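Local coordinates for protein DNA polymerase (Pyrobaculum calidifontis, PDB 5MDN) that probably catalyses DNA synthesis as a family B polymerase, adding deoxyribonucleotides from their triphosphates to a growing strand and releasing diphosphate, at residues 424-436 against 530-542. Residues are numbered along the deposited sequence; the frame is centred on the assembly and turned at random.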
loop_
_atom_site.group_PDB
_atom_site.type_symbol
_atom_site.label_atom_id
_atom_site.label_comp_id
_atom_site.label_asym_id
_atom_site.label_seq_id
_atom_site.Cartn_x
_atom_site.Cartn_y
_atom_site.Cartn_z
ATOM N N MET A 424 -20.516 -5.603 6.322
ATOM C CA MET A 424 -21.694 -6.188 5.689
ATOM C C MET A 424 -21.328 -7.342 4.761
ATOM O O MET A 424 -22.040 -8.352 4.705
ATOM C CB MET A 424 -22.444 -5.099 4.925
ATOM C CG MET A 424 -23.709 -5.535 4.222
ATOM S SD MET A 424 -24.606 -4.077 3.666
ATOM C CE MET A 424 -23.516 -3.503 2.371
ATOM N N TYR A 425 -20.229 -7.209 4.020
ATOM C CA TYR A 425 -19.891 -8.144 2.953
ATOM C C TYR A 425 -19.499 -9.526 3.474
ATOM O O TYR A 425 -19.946 -10.533 2.907
ATOM C CB TYR A 425 -18.781 -7.564 2.080
ATOM C CG TYR A 425 -19.195 -6.287 1.403
ATOM C CD1 TYR A 425 -20.042 -6.311 0.304
ATOM C CD2 TYR A 425 -18.761 -5.056 1.874
ATOM C CE1 TYR A 425 -20.434 -5.149 -0.316
ATOM C CE2 TYR A 425 -19.147 -3.888 1.262
ATOM C CZ TYR A 425 -19.984 -3.942 0.168
ATOM O OH TYR A 425 -20.367 -2.778 -0.442
ATOM N N PRO A 426 -18.669 -9.644 4.519
ATOM C CA PRO A 426 -18.478 -10.981 5.110
ATOM C C PRO A 426 -19.772 -11.591 5.614
ATOM O O PRO A 426 -20.009 -12.789 5.409
ATOM C CB PRO A 426 -17.483 -10.721 6.249
ATOM C CG PRO A 426 -16.738 -9.514 5.823
ATOM C CD PRO A 426 -17.748 -8.658 5.118
ATOM N N ASN A 427 -20.617 -10.795 6.278
ATOM C CA ASN A 427 -21.916 -11.280 6.735
ATOM C C ASN A 427 -22.729 -11.860 5.583
ATOM O O ASN A 427 -23.254 -12.975 5.679
ATOM C CB ASN A 427 -22.691 -10.148 7.409
ATOM C CG ASN A 427 -22.743 -10.289 8.915
ATOM O OD1 ASN A 427 -21.729 -10.554 9.562
ATOM N ND2 ASN A 427 -23.933 -10.124 9.482
ATOM N N ILE A 428 -22.861 -11.101 4.493
ATOM C CA ILE A 428 -23.615 -11.567 3.330
ATOM C C ILE A 428 -23.048 -12.887 2.815
ATOM O O ILE A 428 -23.789 -13.840 2.540
ATOM C CB ILE A 428 -23.620 -10.486 2.236
ATOM C CG1 ILE A 428 -24.768 -9.508 2.472
ATOM C CG2 ILE A 428 -23.741 -11.110 0.853
ATOM C CD1 ILE A 428 -24.661 -8.249 1.659
ATOM N N MET A 429 -21.721 -12.963 2.677
ATOM C CA MET A 429 -21.107 -14.148 2.089
ATOM C C MET A 429 -21.162 -15.348 3.028
ATOM O O MET A 429 -21.241 -16.491 2.562
ATOM C CB MET A 429 -19.666 -13.837 1.685
ATOM C CG MET A 429 -19.569 -12.907 0.485
ATOM S SD MET A 429 -17.884 -12.627 -0.085
ATOM C CE MET A 429 -17.248 -11.581 1.221
ATOM N N MET A 430 -21.106 -15.121 4.342
ATOM C CA MET A 430 -21.237 -16.230 5.282
ATOM C C MET A 430 -22.689 -16.676 5.422
ATOM O O MET A 430 -22.988 -17.871 5.341
ATOM C CB MET A 430 -20.664 -15.850 6.651
ATOM C CG MET A 430 -19.147 -15.773 6.700
ATOM S SD MET A 430 -18.506 -15.200 8.287
ATOM C CE MET A 430 -19.230 -13.566 8.396
ATOM N N LYS A 431 -23.601 -15.724 5.633
ATOM C CA LYS A 431 -24.993 -16.068 5.915
ATOM C C LYS A 431 -25.688 -16.685 4.706
ATOM O O LYS A 431 -26.616 -17.486 4.868
ATOM C CB LYS A 431 -25.738 -14.818 6.388
ATOM C CG LYS A 431 -27.192 -15.025 6.761
ATOM C CD LYS A 431 -27.815 -13.709 7.209
ATOM C CE LYS A 431 -29.307 -13.845 7.465
ATOM N NZ LYS A 431 -29.603 -14.811 8.559
ATOM N N TYR A 432 -25.253 -16.341 3.495
ATOM C CA TYR A 432 -25.826 -16.900 2.278
ATOM C C TYR A 432 -24.881 -17.849 1.556
ATOM O O TYR A 432 -25.241 -18.370 0.494
ATOM C CB TYR A 432 -26.265 -15.770 1.341
ATOM C CG TYR A 432 -27.361 -14.916 1.934
ATOM C CD1 TYR A 432 -28.623 -15.444 2.174
ATOM C CD2 TYR A 432 -27.129 -13.590 2.278
ATOM C CE1 TYR A 432 -29.628 -14.674 2.724
ATOM C CE2 TYR A 432 -28.129 -12.812 2.832
ATOM C CZ TYR A 432 -29.376 -13.359 3.050
ATOM O OH TYR A 432 -30.374 -12.589 3.600
ATOM N N ASN A 433 -23.690 -18.088 2.105
ATOM C CA ASN A 433 -22.771 -19.113 1.613
ATOM C C ASN A 433 -22.411 -18.886 0.143
ATOM O O ASN A 433 -22.488 -19.793 -0.689
ATOM C CB ASN A 433 -23.353 -20.512 1.834
ATOM C CG ASN A 433 -22.296 -21.595 1.795
ATOM O OD1 ASN A 433 -21.463 -21.696 2.696
ATOM N ND2 ASN A 433 -22.334 -22.421 0.760
ATOM N N LEU A 434 -22.009 -17.658 -0.173
ATOM C CA LEU A 434 -21.596 -17.306 -1.525
ATOM C C LEU A 434 -20.119 -17.635 -1.711
ATOM O O LEU A 434 -19.286 -17.267 -0.878
ATOM C CB LEU A 434 -21.848 -15.823 -1.805
ATOM C CG LEU A 434 -23.276 -15.319 -2.050
ATOM C CD1 LEU A 434 -24.305 -16.443 -2.034
ATOM C CD2 LEU A 434 -23.642 -14.240 -1.043
ATOM N N SER A 435 -19.801 -18.311 -2.817
ATOM C CA SER A 435 -18.446 -18.765 -3.109
ATOM C C SER A 435 -18.403 -19.329 -4.524
ATOM O O SER A 435 -19.431 -19.794 -5.034
ATOM C CB SER A 435 -17.997 -19.822 -2.097
ATOM O OG SER A 435 -16.601 -20.049 -2.173
ATOM N N PRO A 436 -17.251 -19.278 -5.202
ATOM C CA PRO A 436 -17.175 -19.885 -6.544
ATOM C C PRO A 436 -17.576 -21.350 -6.567
ATOM O O PRO A 436 -18.209 -21.802 -7.530
ATOM C CB PRO A 436 -15.703 -19.685 -6.929
ATOM C CG PRO A 436 -15.278 -18.482 -6.164
ATOM C CD PRO A 436 -16.018 -18.548 -4.856
ATOM N N VAL A 530 -20.574 -14.516 -8.228
ATOM C CA VAL A 530 -20.433 -14.305 -6.791
ATOM C C VAL A 530 -20.462 -12.817 -6.468
ATOM O O VAL A 530 -21.243 -12.364 -5.623
ATOM C CB VAL A 530 -19.147 -14.971 -6.268
ATOM C CG1 VAL A 530 -19.045 -14.810 -4.758
ATOM C CG2 VAL A 530 -19.123 -16.441 -6.648
ATOM N N ALA A 531 -19.610 -12.035 -7.137
ATOM C CA ALA A 531 -19.565 -10.594 -6.901
ATOM C C ALA A 531 -20.927 -9.953 -7.133
ATOM O O ALA A 531 -21.415 -9.182 -6.299
ATOM C CB ALA A 531 -18.504 -9.951 -7.795
ATOM N N GLU A 532 -21.562 -10.267 -8.265
ATOM C CA GLU A 532 -22.869 -9.691 -8.564
ATOM C C GLU A 532 -23.918 -10.103 -7.537
ATOM O O GLU A 532 -24.827 -9.323 -7.229
ATOM C CB GLU A 532 -23.305 -10.094 -9.972
ATOM C CG GLU A 532 -22.481 -9.447 -11.077
ATOM C CD GLU A 532 -22.921 -9.872 -12.465
ATOM O OE1 GLU A 532 -23.725 -10.822 -12.572
ATOM O OE2 GLU A 532 -22.462 -9.253 -13.448
ATOM N N SER A 533 -23.817 -11.322 -7.003
ATOM C CA SER A 533 -24.750 -11.747 -5.963
ATOM C C SER A 533 -24.490 -11.016 -4.652
ATOM O O SER A 533 -25.433 -10.692 -3.920
ATOM C CB SER A 533 -24.663 -13.258 -5.763
ATOM O OG SER A 533 -25.007 -13.947 -6.951
ATOM N N VAL A 534 -23.220 -10.756 -4.331
ATOM C CA VAL A 534 -22.900 -10.033 -3.103
ATOM C C VAL A 534 -23.427 -8.604 -3.170
ATOM O O VAL A 534 -23.970 -8.085 -2.188
ATOM C CB VAL A 534 -21.384 -10.072 -2.838
ATOM C CG1 VAL A 534 -21.036 -9.237 -1.616
ATOM C CG2 VAL A 534 -20.916 -11.503 -2.641
ATOM N N THR A 535 -23.274 -7.946 -4.324
ATOM C CA THR A 535 -23.786 -6.586 -4.475
ATOM C C THR A 535 -25.304 -6.548 -4.351
ATOM O O THR A 535 -25.858 -5.659 -3.691
ATOM C CB THR A 535 -23.355 -6.001 -5.821
ATOM O OG1 THR A 535 -24.002 -6.714 -6.882
ATOM C CG2 THR A 535 -21.853 -6.105 -5.993
ATOM N N ALA A 536 -25.994 -7.500 -4.985
ATOM C CA ALA A 536 -27.452 -7.475 -4.993
ATOM C C ALA A 536 -28.014 -7.682 -3.594
ATOM O O ALA A 536 -28.970 -7.005 -3.198
ATOM C CB ALA A 536 -27.993 -8.534 -5.953
ATOM N N PHE A 537 -27.440 -8.617 -2.833
ATOM C CA PHE A 537 -27.777 -8.714 -1.417
ATOM C C PHE A 537 -27.435 -7.422 -0.688
ATOM O O PHE A 537 -28.209 -6.954 0.153
ATOM C CB PHE A 537 -27.053 -9.897 -0.774
ATOM C CG PHE A 537 -27.779 -11.208 -0.910
ATOM C CD1 PHE A 537 -28.931 -11.456 -0.179
ATOM C CD2 PHE A 537 -27.299 -12.200 -1.751
ATOM C CE1 PHE A 537 -29.597 -12.664 -0.294
ATOM C CE2 PHE A 537 -27.961 -13.409 -1.870
ATOM C CZ PHE A 537 -29.111 -13.641 -1.140
ATOM N N ALA A 538 -26.285 -6.826 -1.012
ATOM C CA ALA A 538 -25.853 -5.605 -0.336
ATOM C C ALA A 538 -26.783 -4.439 -0.647
ATOM O O ALA A 538 -27.158 -3.678 0.254
ATOM C CB ALA A 538 -24.419 -5.264 -0.732
ATOM N N ARG A 539 -27.148 -4.271 -1.919
ATOM C CA ARG A 539 -28.032 -3.175 -2.295
ATOM C C ARG A 539 -29.398 -3.312 -1.631
ATOM O O ARG A 539 -29.991 -2.315 -1.202
ATOM C CB ARG A 539 -28.171 -3.121 -3.817
ATOM C CG ARG A 539 -29.100 -2.031 -4.327
ATOM C CD ARG A 539 -29.245 -2.091 -5.840
ATOM N NE ARG A 539 -27.968 -1.892 -6.521
ATOM C CZ ARG A 539 -27.481 -0.704 -6.861
ATOM N NH1 ARG A 539 -28.164 0.399 -6.586
ATOM N NH2 ARG A 539 -26.310 -0.616 -7.477
ATOM N N ALA A 540 -29.907 -4.543 -1.524
ATOM C CA ALA A 540 -31.268 -4.750 -1.034
ATOM C C ALA A 540 -31.431 -4.301 0.414
ATOM O O ALA A 540 -32.420 -3.641 0.756
ATOM C CB ALA A 540 -31.657 -6.221 -1.182
ATOM N N ILE A 541 -30.472 -4.637 1.285
ATOM C CA ILE A 541 -30.610 -4.285 2.697
ATOM C C ILE A 541 -30.118 -2.879 3.003
ATOM O O ILE A 541 -30.420 -2.353 4.085
ATOM C CB ILE A 541 -29.892 -5.283 3.630
ATOM C CG1 ILE A 541 -28.410 -4.931 3.784
ATOM C CG2 ILE A 541 -30.070 -6.710 3.121
ATOM C CD1 ILE A 541 -27.510 -5.661 2.831
ATOM N N LEU A 542 -29.376 -2.247 2.091
ATOM C CA LEU A 542 -29.094 -0.823 2.242
ATOM C C LEU A 542 -30.358 0.002 2.047
ATOM O O LEU A 542 -30.648 0.908 2.837
ATOM C CB LEU A 542 -28.008 -0.387 1.259
ATOM C CG LEU A 542 -26.554 -0.611 1.668
ATOM C CD1 LEU A 542 -25.624 -0.188 0.545
ATOM C CD2 LEU A 542 -26.232 0.148 2.946
#
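Met424 meets Ile541 and Ala538 where helix 424-431, which follows strand 416-420 in the palm of this family B polymerase, packs against helix 528-551, which leads into strand 556-560 of the same sheet. The axes of 424-431 and of the 530-542 part of the longer helix cross at 113° and come within 9.8 Å. With CG opposite the backbone N (chi1 -179°) and the chain bent at its last torsion, Met424 runs alongside Ile541 in the opposite direction, SD against CD1, and sets CE 3.7 Å from Ala538 CB. Tyr425 presents its ring edge to Val534, CD1 lying 3.6 Å from CG1, while Tyr515 of helix 514-519 stacks on the ring. One turn on, Ile428 is a knob in a hole formed by Val534, Phe537, Ala538 and Ile541; its CD1 end meets the Ala538 backbone and its CG2 branch meets Val534 CG1 and Phe537 CB. Met429 lays CG beside the other methyl of Val534, CG2, at 3.7 Å. Tyr432 stacks face-to-face on Phe537, ring centroids 3.9 Å apart and planes at 19°, with Phe537 CE1 over the centre of the tyrosine ring. Without the phenol ring, as with an alanine in its place, one face of Phe537 would probably lose its aromatic mate and the phenylalanine be less firmly held. Asn433, with positive phi, ends the helix in a Schellman motif, after which Leu434 directs CD2 at Val534 and Phe537. Beyond it, Val530 CG2 packs on the chain itself, 3.7 Å from Pro436 N.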